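Local coordinates for mitogen activated protein kinase, putative (PDB 4QNY), which probably phosphorylates serine and threonine residues of substrate proteins in mitogen-activated kinase signalling, binding an ATP analogue and magnesium between its two lobes, at residues 127-139 with 302-316. Sequence-based numbering, arbitrary orientation.
Sequences IQFFIYQALRALH and VLQAMRHPFLEQLHD
In the helical C-lobe of this protein kinase fold, Y132 of the long helix 124-143 lies against M306, the last residue of helix 302-306, and against L311, L314 and H315 in the loop that follows. The axes of the short segments 302-306 and 127-139 approach to 9.4 Å, their directions 150° apart, hence roughly antiparallel. Y132 holds its ring carbon CG anti to the backbone N (chi1 -177°), which sends the phenol across to the 314-316 backbone: L314 O lies over one ring face, 3.7 Å from CZ, and L311 CD1 meets the rim. Its OH accepts a long hydrogen bond from D316 N, 3.3 Å and 161°, whose residue is poorly ordered. M306 SD lies obliquely to the Y132 ring, a Met-aromatic contact, and the bend at chi3 turns CE over a face of the H139 ring, 4.2 Å from the centroid. Farther in, L135 CD1 touches A305 CB at 3.6 Å and L311 CD1 at 3.7 Å; M291 of helix 282-291 also touches L135. At the other end Q128 CG makes a CH-pi contact over the F310 ring, 3.8 Å from its centroid. Most contacts are therefore aliphatic or aromatic, and the phenol-amide bond adds a long, probably modest polar link at the partly exposed margin.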
loop_
_atom_site.group_PDB
_atom_site.type_symbol
_atom_site.label_atom_id
_atom_site.label_comp_id
_atom_site.label_asym_id
_atom_site.label_seq_id
_atom_site.Cartn_x
_atom_site.Cartn_y
_atom_site.Cartn_z
ATOM N N ILE A 127 5.696 -13.218 11.666
ATOM C CA ILE A 127 4.740 -13.082 10.574
ATOM C C ILE A 127 3.328 -12.844 11.098
ATOM O O ILE A 127 2.594 -12.011 10.566
ATOM C CB ILE A 127 4.750 -14.330 9.671
ATOM C CG1 ILE A 127 6.158 -14.573 9.123
ATOM C CG2 ILE A 127 3.760 -14.178 8.531
ATOM C CD1 ILE A 127 6.313 -15.889 8.398
ATOM N N GLN A 128 2.958 -13.574 12.147
ATOM C CA GLN A 128 1.646 -13.427 12.772
ATOM C C GLN A 128 1.386 -11.989 13.209
ATOM O O GLN A 128 0.309 -11.445 12.970
ATOM C CB GLN A 128 1.520 -14.362 13.976
ATOM C CG GLN A 128 1.290 -15.818 13.615
ATOM C CD GLN A 128 1.509 -16.751 14.790
ATOM O OE1 GLN A 128 2.130 -16.381 15.786
ATOM N NE2 GLN A 128 0.995 -17.970 14.680
ATOM N N PHE A 129 2.379 -11.382 13.850
ATOM C CA PHE A 129 2.252 -10.018 14.347
ATOM C C PHE A 129 2.214 -9.015 13.194
ATOM O O PHE A 129 1.480 -8.029 13.245
ATOM C CB PHE A 129 3.398 -9.690 15.306
ATOM C CG PHE A 129 3.203 -8.412 16.072
ATOM C CD1 PHE A 129 1.966 -8.090 16.606
ATOM C CD2 PHE A 129 4.259 -7.539 16.273
ATOM C CE1 PHE A 129 1.782 -6.917 17.313
ATOM C CE2 PHE A 129 4.084 -6.364 16.982
ATOM C CZ PHE A 129 2.844 -6.054 17.503
ATOM N N PHE A 130 3.006 -9.275 12.157
ATOM C CA PHE A 130 2.997 -8.442 10.956
ATOM C C PHE A 130 1.638 -8.477 10.267
ATOM O O PHE A 130 1.055 -7.437 9.964
ATOM C CB PHE A 130 4.081 -8.896 9.974
ATOM C CG PHE A 130 5.460 -8.414 10.318
ATOM C CD1 PHE A 130 5.643 -7.275 11.084
ATOM C CD2 PHE A 130 6.577 -9.099 9.867
ATOM C CE1 PHE A 130 6.914 -6.831 11.398
ATOM C CE2 PHE A 130 7.849 -8.660 10.177
ATOM C CZ PHE A 130 8.018 -7.524 10.944
ATOM N N ILE A 131 1.139 -9.686 10.027
ATOM C CA ILE A 131 -0.105 -9.878 9.290
ATOM C C ILE A 131 -1.315 -9.309 10.029
ATOM O O ILE A 131 -2.160 -8.647 9.425
ATOM C CB ILE A 131 -0.345 -11.372 8.992
ATOM C CG1 ILE A 131 0.701 -11.886 8.000
ATOM C CG2 ILE A 131 -1.741 -11.597 8.435
ATOM C CD1 ILE A 131 0.721 -11.130 6.687
ATOM N N TYR A 132 -1.395 -9.554 11.333
ATOM C CA TYR A 132 -2.528 -9.068 12.114
ATOM C C TYR A 132 -2.569 -7.543 12.152
ATOM O O TYR A 132 -3.638 -6.944 12.043
ATOM C CB TYR A 132 -2.495 -9.619 13.540
ATOM C CG TYR A 132 -3.699 -9.203 14.355
ATOM C CD1 TYR A 132 -4.909 -9.874 14.231
ATOM C CD2 TYR A 132 -3.631 -8.133 15.238
ATOM C CE1 TYR A 132 -6.016 -9.494 14.967
ATOM C CE2 TYR A 132 -4.733 -7.747 15.979
ATOM C CZ TYR A 132 -5.921 -8.431 15.840
ATOM O OH TYR A 132 -7.020 -8.049 16.575
ATOM N N GLN A 133 -1.405 -6.922 12.316
ATOM C CA GLN A 133 -1.315 -5.465 12.342
ATOM C C GLN A 133 -1.746 -4.871 11.007
ATOM O O GLN A 133 -2.409 -3.835 10.964
ATOM C CB GLN A 133 0.107 -5.017 12.679
ATOM C CG GLN A 133 0.460 -5.107 14.154
ATOM C CD GLN A 133 1.905 -4.742 14.423
ATOM O OE1 GLN A 133 2.198 -3.680 14.971
ATOM N NE2 GLN A 133 2.819 -5.624 14.036
ATOM N N ALA A 134 -1.370 -5.536 9.920
ATOM C CA ALA A 134 -1.728 -5.082 8.582
ATOM C C ALA A 134 -3.230 -5.210 8.344
ATOM O O ALA A 134 -3.853 -4.317 7.768
ATOM C CB ALA A 134 -0.954 -5.864 7.533
ATOM N N LEU A 135 -3.804 -6.322 8.792
ATOM C CA LEU A 135 -5.236 -6.566 8.651
ATOM C C LEU A 135 -6.052 -5.608 9.508
ATOM O O LEU A 135 -7.058 -5.060 9.060
ATOM C CB LEU A 135 -5.571 -8.011 9.021
ATOM C CG LEU A 135 -5.137 -9.087 8.028
ATOM C CD1 LEU A 135 -5.228 -10.459 8.668
ATOM C CD2 LEU A 135 -5.992 -9.023 6.772
ATOM N N ARG A 136 -5.611 -5.415 10.747
ATOM C CA ARG A 136 -6.269 -4.496 11.665
ATOM C C ARG A 136 -6.284 -3.078 11.097
ATOM O O ARG A 136 -7.257 -2.340 11.260
ATOM C CB ARG A 136 -5.572 -4.520 13.026
ATOM C CG ARG A 136 -6.178 -3.586 14.051
ATOM C CD ARG A 136 -5.242 -3.393 15.231
ATOM N NE ARG A 136 -5.585 -2.201 16.001
ATOM C CZ ARG A 136 -5.274 -0.962 15.634
ATOM N NH1 ARG A 136 -4.613 -0.747 14.504
ATOM N NH2 ARG A 136 -5.626 0.064 16.395
ATOM N N ALA A 137 -5.202 -2.707 10.419
ATOM C CA ALA A 137 -5.110 -1.400 9.782
ATOM C C ALA A 137 -6.074 -1.306 8.606
ATOM O O ALA A 137 -6.737 -0.286 8.415
ATOM C CB ALA A 137 -3.685 -1.129 9.326
ATOM N N LEU A 138 -6.151 -2.377 7.823
ATOM C CA LEU A 138 -7.047 -2.423 6.673
ATOM C C LEU A 138 -8.510 -2.360 7.092
ATOM O O LEU A 138 -9.338 -1.784 6.389
ATOM C CB LEU A 138 -6.801 -3.686 5.847
ATOM C CG LEU A 138 -5.557 -3.686 4.962
ATOM C CD1 LEU A 138 -5.448 -5.000 4.214
ATOM C CD2 LEU A 138 -5.591 -2.513 3.994
ATOM N N HIS A 139 -8.823 -2.958 8.238
ATOM C CA HIS A 139 -10.184 -2.940 8.759
ATOM C C HIS A 139 -10.624 -1.512 9.058
ATOM O O HIS A 139 -11.768 -1.136 8.809
ATOM C CB HIS A 139 -10.295 -3.801 10.018
ATOM C CG HIS A 139 -11.668 -3.830 10.612
ATOM N ND1 HIS A 139 -11.959 -3.283 11.841
ATOM C CD2 HIS A 139 -12.832 -4.338 10.140
ATOM C CE1 HIS A 139 -13.243 -3.454 12.105
ATOM N NE2 HIS A 139 -13.795 -4.091 11.088
ATOM N N VAL A 302 -11.359 -9.256 5.559
ATOM C CA VAL A 302 -10.452 -8.755 6.586
ATOM C C VAL A 302 -10.889 -9.216 7.976
ATOM O O VAL A 302 -10.066 -9.659 8.777
ATOM C CB VAL A 302 -10.365 -7.218 6.559
ATOM C CG1 VAL A 302 -9.490 -6.715 7.695
ATOM C CG2 VAL A 302 -9.826 -6.745 5.216
ATOM N N LEU A 303 -12.187 -9.117 8.248
ATOM C CA LEU A 303 -12.745 -9.567 9.521
ATOM C C LEU A 303 -12.483 -11.051 9.753
ATOM O O LEU A 303 -12.026 -11.448 10.825
ATOM C CB LEU A 303 -14.248 -9.287 9.577
ATOM C CG LEU A 303 -14.671 -7.845 9.856
ATOM C CD1 LEU A 303 -16.131 -7.637 9.486
ATOM C CD2 LEU A 303 -14.435 -7.498 11.317
ATOM N N GLN A 304 -12.770 -11.866 8.742
ATOM C CA GLN A 304 -12.559 -13.306 8.833
ATOM C C GLN A 304 -11.080 -13.650 8.987
ATOM O O GLN A 304 -10.721 -14.579 9.709
ATOM C CB GLN A 304 -13.132 -14.007 7.601
ATOM C CG GLN A 304 -14.648 -13.977 7.504
ATOM C CD GLN A 304 -15.148 -14.474 6.161
ATOM O OE1 GLN A 304 -14.395 -14.524 5.188
ATOM N NE2 GLN A 304 -16.422 -14.845 6.100
ATOM N N ALA A 305 -10.225 -12.895 8.305
ATOM C CA ALA A 305 -8.785 -13.121 8.367
ATOM C C ALA A 305 -8.241 -12.811 9.757
ATOM O O ALA A 305 -7.334 -13.487 10.243
ATOM C CB ALA A 305 -8.071 -12.285 7.318
ATOM N N MET A 306 -8.800 -11.787 10.395
ATOM C CA MET A 306 -8.397 -11.422 11.748
ATOM C C MET A 306 -8.847 -12.468 12.762
ATOM O O MET A 306 -8.245 -12.606 13.827
ATOM C CB MET A 306 -8.960 -10.051 12.130
ATOM C CG MET A 306 -8.339 -8.889 11.376
ATOM S SD MET A 306 -8.908 -7.288 11.984
ATOM C CE MET A 306 -10.658 -7.383 11.620
ATOM N N ARG A 307 -9.906 -13.202 12.427
ATOM C CA ARG A 307 -10.445 -14.227 13.317
ATOM C C ARG A 307 -9.922 -15.616 12.962
ATOM O O ARG A 307 -10.297 -16.608 13.586
ATOM C CB ARG A 307 -11.976 -14.225 13.280
ATOM C CG ARG A 307 -12.611 -12.900 13.673
ATOM C CD ARG A 307 -14.077 -13.079 14.040
ATOM N NE ARG A 307 -14.937 -12.098 13.385
ATOM C CZ ARG A 307 -15.713 -12.368 12.339
ATOM N NH1 ARG A 307 -15.742 -13.593 11.831
ATOM N NH2 ARG A 307 -16.463 -11.415 11.804
ATOM N N HIS A 308 -9.057 -15.679 11.956
ATOM C CA HIS A 308 -8.463 -16.939 11.525
ATOM C C HIS A 308 -7.576 -17.526 12.625
ATOM O O HIS A 308 -6.889 -16.785 13.330
ATOM C CB HIS A 308 -7.658 -16.729 10.240
ATOM C CG HIS A 308 -7.248 -18.001 9.566
ATOM N ND1 HIS A 308 -6.061 -18.643 9.845
ATOM C CD2 HIS A 308 -7.868 -18.750 8.624
ATOM C CE1 HIS A 308 -5.968 -19.733 9.104
ATOM N NE2 HIS A 308 -7.051 -19.821 8.355
ATOM N N PRO A 309 -7.598 -18.861 12.779
ATOM C CA PRO A 309 -6.798 -19.585 13.778
ATOM C C PRO A 309 -5.296 -19.279 13.743
ATOM O O PRO A 309 -4.612 -19.512 14.739
ATOM C CB PRO A 309 -7.050 -21.052 13.419
ATOM C CG PRO A 309 -8.418 -21.051 12.841
ATOM C CD PRO A 309 -8.534 -19.758 12.078
ATOM N N PHE A 310 -4.794 -18.772 12.621
ATOM C CA PHE A 310 -3.374 -18.451 12.501
ATOM C C PHE A 310 -3.003 -17.243 13.359
ATOM O O PHE A 310 -1.842 -17.063 13.724
ATOM C CB PHE A 310 -3.007 -18.193 11.036
ATOM C CG PHE A 310 -1.562 -17.831 10.823
ATOM C CD1 PHE A 310 -0.552 -18.724 11.143
ATOM C CD2 PHE A 310 -1.214 -16.601 10.287
ATOM C CE1 PHE A 310 0.776 -18.392 10.944
ATOM C CE2 PHE A 310 0.112 -16.265 10.083
ATOM C CZ PHE A 310 1.108 -17.162 10.409
ATOM N N LEU A 311 -3.998 -16.426 13.687
ATOM C CA LEU A 311 -3.772 -15.203 14.450
ATOM C C LEU A 311 -4.517 -15.210 15.781
ATOM O O LEU A 311 -4.808 -14.149 16.335
ATOM C CB LEU A 311 -4.204 -13.985 13.632
ATOM C CG LEU A 311 -3.657 -13.866 12.210
ATOM C CD1 LEU A 311 -4.314 -12.701 11.487
ATOM C CD2 LEU A 311 -2.146 -13.708 12.227
ATOM N N GLU A 312 -4.816 -16.401 16.294
ATOM C CA GLU A 312 -5.697 -16.538 17.454
ATOM C C GLU A 312 -5.121 -15.952 18.744
ATOM O O GLU A 312 -5.870 -15.469 19.595
ATOM C CB GLU A 312 -6.052 -18.013 17.672
ATOM C CG GLU A 312 -4.867 -18.914 17.985
ATOM C CD GLU A 312 -5.263 -20.374 18.096
ATOM O OE1 GLU A 312 -6.472 -20.652 18.250
ATOM O OE2 GLU A 312 -4.369 -21.243 18.031
ATOM N N GLN A 313 -3.801 -15.986 18.890
ATOM C CA GLN A 313 -3.163 -15.467 20.098
ATOM C C GLN A 313 -3.032 -13.947 20.064
ATOM O O GLN A 313 -2.577 -13.334 21.030
ATOM C CB GLN A 313 -1.782 -16.101 20.293
ATOM C CG GLN A 313 -1.820 -17.535 20.804
ATOM C CD GLN A 313 -0.436 -18.097 21.061
ATOM O OE1 GLN A 313 -0.131 -18.550 22.165
ATOM N NE2 GLN A 313 0.413 -18.074 20.039
ATOM N N LEU A 314 -3.441 -13.343 18.952
ATOM C CA LEU A 314 -3.295 -11.904 18.764
ATOM C C LEU A 314 -4.632 -11.176 18.674
ATOM O O LEU A 314 -4.719 -9.989 18.986
ATOM C CB LEU A 314 -2.475 -11.619 17.505
ATOM C CG LEU A 314 -0.986 -11.958 17.563
ATOM C CD1 LEU A 314 -0.404 -11.991 16.164
ATOM C CD2 LEU A 314 -0.244 -10.952 18.429
ATOM N N HIS A 315 -5.671 -11.886 18.245
ATOM C CA HIS A 315 -6.961 -11.253 17.989
ATOM C C HIS A 315 -7.659 -10.797 19.266
ATOM O O HIS A 315 -7.753 -11.543 20.240
ATOM C CB HIS A 315 -7.881 -12.195 17.211
ATOM C CG HIS A 315 -9.183 -11.570 16.816
ATOM N ND1 HIS A 315 -9.255 -10.421 16.058
ATOM C CD2 HIS A 315 -10.462 -11.929 17.078
ATOM C CE1 HIS A 315 -10.522 -10.100 15.868
ATOM N NE2 HIS A 315 -11.275 -10.999 16.477
ATOM N N ASP A 316 -8.153 -9.563 19.242
ATOM C CA ASP A 316 -8.878 -8.989 20.367
ATOM C C ASP A 316 -10.246 -8.497 19.898
ATOM O O ASP A 316 -10.339 -7.704 18.960
ATOM C CB ASP A 316 -8.073 -7.848 20.997
ATOM C CG ASP A 316 -8.658 -7.370 22.314
ATOM O OD1 ASP A 316 -9.681 -7.931 22.760
ATOM O OD2 ASP A 316 -8.085 -6.434 22.911
#